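Local coordinates for protein Cow rumen GH26 endo-mannanase (Metagenome, PDB 6UEH) that probably hydrolyses internal beta-1,4-mannosidic linkages of mannans such as galactomannan, as an endo-mannanase of glycoside hydrolase family 26, at residues L357-N362 with Y379-G384. Numbering follows the deposited sequence.
Sequences LIWEQN and YVDMIG
E360 and M382 pair as parallel strand neighbours, followed by Q361 with I383 and N362 with G384. The axes of the short strand segments run at 37° to each other. Q361 N donates to M382 O at 2.9 Å, nearly in line with the carbonyl, and G384 N donates to Q361 O from above the carbonyl plane. Upstream, W359 O accepts D381 N at 2.7 Å and, weakly, M382 N. The D381 carboxylate extends this ladder: its OD2 takes W359 N at 2.9 Å on the anti side, while OD1 bonds S146. CG of D381 lies anti to its own carbonyl carbon (chi1 -59°), which swings the carboxylate back to that N-H. D381 OD2 also sits at the edge of the W359 ring, in its plane, 3.4 Å from W359 CD1.

On the face of E360 and M382, both side chains leave with CG anti to the backbone N and cross at a slant. E360 OE2 lies 3.4 Å from M382 SD and 3.3 Å from G384 CA; OE1 bonds Y447. With an alanine in place of E360, the Y447 hydroxyl would probably lose this partner and a gap would open beside the M382 sulfur. M382 CE reaches I358 CG2 near helix 152-164. Further along, N362 ND2 gives G384 O a weak bond and also bonds D386, while OD1 accepts from R309. Q361 points to the other face, with I383. V380 CG2, from the loop before the second strand, touches Q361 OE1 at 3.4 Å; that oxygen accepts A375 N, and NE2 bonds Y337.

Strand 357-362 also pairs with strand 306-309, and strand 382-387 with strand 423-429. The contact thus joins two adjacent parallel strands of the eight-stranded TIM barrel, the catalytic fold of family 26 glycoside hydrolases.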
ATOM      1  N   LEU A 357       0.175  17.644 -11.021  1.00 14.80           N
ATOM      2  CA  LEU A 357       0.401  16.253 -10.654  1.00 15.29           C
ATOM      3  C   LEU A 357       0.169  15.982  -9.175  1.00 17.15           C
ATOM      4  O   LEU A 357       0.568  16.768  -8.315  1.00 19.20           O
ATOM      5  CB  LEU A 357       1.825  15.837 -11.024  1.00 14.94           C
ATOM      6  CG  LEU A 357       2.264  16.122 -12.460  1.00 14.90           C
ATOM      7  CD1 LEU A 357       3.720  15.722 -12.662  1.00 13.95           C
ATOM      8  CD2 LEU A 357       1.354  15.404 -13.452  1.00 14.11           C
ATOM      9  N   ILE A 358      -0.488  14.862  -8.896  1.00 16.61           N
ATOM     10  CA  ILE A 358      -0.588  14.338  -7.542  1.00 15.96           C
ATOM     11  C   ILE A 358       0.385  13.173  -7.430  1.00 15.41           C
ATOM     12  O   ILE A 358       0.150  12.101  -7.986  1.00 15.32           O
ATOM     13  CB  ILE A 358      -2.020  13.881  -7.200  1.00 15.77           C
ATOM     14  CG1 ILE A 358      -2.994  15.057  -7.334  1.00 15.13           C
ATOM     15  CG2 ILE A 358      -2.075  13.296  -5.796  1.00 15.13           C
ATOM     16  CD1 ILE A 358      -4.423  14.712  -6.982  1.00 16.26           C
ATOM     17  N   TRP A 359       1.490  13.395  -6.727  1.00 15.10           N
ATOM     18  CA  TRP A 359       2.587  12.435  -6.711  1.00 15.17           C
ATOM     19  C   TRP A 359       2.304  11.251  -5.790  1.00 15.26           C
ATOM     20  O   TRP A 359       2.285  11.391  -4.566  1.00 15.47           O
ATOM     21  CB  TRP A 359       3.885  13.132  -6.294  1.00 15.47           C
ATOM     22  CG  TRP A 359       4.339  14.176  -7.271  1.00 15.36           C
ATOM     23  CD1 TRP A 359       3.871  15.455  -7.386  1.00 15.86           C
ATOM     24  CD2 TRP A 359       5.353  14.028  -8.271  1.00 15.04           C
ATOM     25  NE1 TRP A 359       4.532  16.112  -8.398  1.00 15.53           N
ATOM     26  CE2 TRP A 359       5.447  15.256  -8.956  1.00 15.21           C
ATOM     27  CE3 TRP A 359       6.192  12.976  -8.652  1.00 13.91           C
ATOM     28  CZ2 TRP A 359       6.345  15.461 -10.001  1.00 15.04           C
ATOM     29  CZ3 TRP A 359       7.081  13.181  -9.690  1.00 12.68           C
ATOM     30  CH2 TRP A 359       7.151  14.413 -10.352  1.00 14.68           C
ATOM     31  N   GLU A 360       2.087  10.084  -6.390  1.00 14.93           N
ATOM     32  CA  GLU A 360       1.851   8.865  -5.627  1.00 14.59           C
ATOM     33  C   GLU A 360       3.071   7.958  -5.668  1.00 15.65           C
ATOM     34  O   GLU A 360       3.528   7.559  -6.742  1.00 14.25           O
ATOM     35  CB  GLU A 360       0.627   8.111  -6.154  1.00 15.22           C
ATOM     36  CG  GLU A 360       0.326   6.832  -5.384  1.00 15.67           C
ATOM     37  CD  GLU A 360      -0.995   6.201  -5.778  1.00 16.57           C
ATOM     38  OE1 GLU A 360      -1.412   6.360  -6.944  1.00 17.02           O
ATOM     39  OE2 GLU A 360      -1.622   5.550  -4.918  1.00 16.17           O
ATOM     40  N   GLN A 361       3.597   7.638  -4.493  1.00 16.11           N
ATOM     41  CA  GLN A 361       4.752   6.760  -4.398  1.00 16.45           C
ATOM     42  C   GLN A 361       4.364   5.430  -3.767  1.00 16.62           C
ATOM     43  O   GLN A 361       3.688   5.395  -2.736  1.00 16.07           O
ATOM     44  CB  GLN A 361       5.868   7.424  -3.590  1.00 17.81           C
ATOM     45  CG  GLN A 361       7.140   6.594  -3.503  1.00 18.72           C
ATOM     46  CD  GLN A 361       8.269   7.332  -2.816  1.00 19.52           C
ATOM     47  OE1 GLN A 361       8.138   7.768  -1.669  1.00 19.49           O
ATOM     48  NE2 GLN A 361       9.386   7.486  -3.519  1.00 19.34           N
ATOM     49  N   ASN A 362       4.784   4.338  -4.396  1.00 15.98           N
ATOM     50  CA  ASN A 362       4.569   3.017  -3.828  1.00 17.15           C
ATOM     51  C   ASN A 362       5.448   2.795  -2.605  1.00 16.54           C
ATOM     52  O   ASN A 362       6.586   3.260  -2.549  1.00 17.01           O
ATOM     53  CB  ASN A 362       4.844   1.922  -4.867  1.00 17.89           C
ATOM     54  CG  ASN A 362       3.621   1.582  -5.703  1.00 19.35           C
ATOM     55  OD1 ASN A 362       3.629   1.737  -6.921  1.00 20.43           O
ATOM     56  ND2 ASN A 362       2.572   1.100  -5.051  1.00 20.28           N
ATOM     57  N   TYR A 379       7.886  15.527  -0.845  1.00 22.06           N
ATOM     58  CA  TYR A 379       8.051  15.038  -2.214  1.00 21.61           C
ATOM     59  C   TYR A 379       6.963  14.057  -2.657  1.00 20.80           C
ATOM     60  O   TYR A 379       6.984  13.580  -3.792  1.00 18.63           O
ATOM     61  CB  TYR A 379       9.415  14.363  -2.375  1.00 22.70           C
ATOM     62  CG  TYR A 379      10.574  15.321  -2.526  1.00 25.20           C
ATOM     63  CD1 TYR A 379      10.871  15.892  -3.757  1.00 27.01           C
ATOM     64  CD2 TYR A 379      11.381  15.642  -1.445  1.00 26.85           C
ATOM     65  CE1 TYR A 379      11.932  16.766  -3.903  1.00 29.25           C
ATOM     66  CE2 TYR A 379      12.444  16.518  -1.579  1.00 29.00           C
ATOM     67  CZ  TYR A 379      12.715  17.075  -2.811  1.00 30.84           C
ATOM     68  OH  TYR A 379      13.772  17.944  -2.953  1.00 34.49           O
ATOM     69  N   VAL A 380       6.032  13.744  -1.760  1.00 18.63           N
ATOM     70  CA  VAL A 380       5.013  12.724  -2.018  1.00 17.86           C
ATOM     71  C   VAL A 380       3.628  13.208  -1.569  1.00 18.95           C
ATOM     72  O   VAL A 380       3.503  13.838  -0.519  1.00 19.41           O
ATOM     73  CB  VAL A 380       5.359  11.390  -1.300  1.00 18.62           C
ATOM     74  CG1 VAL A 380       4.305  10.328  -1.580  1.00 16.76           C
ATOM     75  CG2 VAL A 380       6.740  10.889  -1.721  1.00 18.83           C
ATOM     76  N   ASP A 381       2.598  12.916  -2.361  1.00 17.47           N
ATOM     77  CA  ASP A 381       1.235  13.351  -2.048  1.00 17.57           C
ATOM     78  C   ASP A 381       0.306  12.197  -1.689  1.00 16.99           C
ATOM     79  O   ASP A 381      -0.805  12.413  -1.205  1.00 17.37           O
ATOM     80  CB  ASP A 381       0.634  14.115  -3.228  1.00 17.80           C
ATOM     81  CG  ASP A 381       1.442  15.335  -3.604  1.00 20.00           C
ATOM     82  OD1 ASP A 381       1.894  16.052  -2.688  1.00 19.07           O
ATOM     83  OD2 ASP A 381       1.626  15.573  -4.816  1.00 18.62           O
ATOM     84  N   MET A 382       0.753  10.973  -1.942  1.00 16.43           N
ATOM     85  CA  MET A 382      -0.090   9.798  -1.757  1.00 15.92           C
ATOM     86  C   MET A 382       0.772   8.544  -1.713  1.00 17.97           C
ATOM     87  O   MET A 382       1.783   8.461  -2.405  1.00 16.71           O
ATOM     88  CB  MET A 382      -1.123   9.699  -2.887  1.00 15.70           C
ATOM     89  CG  MET A 382      -2.089   8.526  -2.781  1.00 15.26           C
ATOM     90  SD  MET A 382      -3.217   8.413  -4.194  1.00 15.46           S
ATOM     91  CE  MET A 382      -4.012  10.020  -4.128  1.00 15.83           C
ATOM     92  N   ILE A 383       0.373   7.575  -0.896  1.00 18.07           N
ATOM     93  CA  ILE A 383       1.069   6.297  -0.835  1.00 17.61           C
ATOM     94  C   ILE A 383       0.259   5.215  -1.537  1.00 17.53           C
ATOM     95  O   ILE A 383      -0.918   5.020  -1.243  1.00 18.18           O
ATOM     96  CB  ILE A 383       1.339   5.854   0.618  1.00 17.63           C
ATOM     97  CG1 ILE A 383       2.129   6.928   1.367  1.00 17.70           C
ATOM     98  CG2 ILE A 383       2.085   4.526   0.638  1.00 17.08           C
ATOM     99  CD1 ILE A 383       3.485   7.207   0.775  1.00 16.05           C
ATOM    100  N   GLY A 384       0.893   4.510  -2.467  1.00 16.20           N
ATOM    101  CA  GLY A 384       0.233   3.418  -3.155  1.00 14.14           C
ATOM    102  C   GLY A 384       0.754   2.072  -2.697  1.00 15.11           C
ATOM    103  O   GLY A 384       1.933   1.933  -2.382  1.00 15.16           O
TER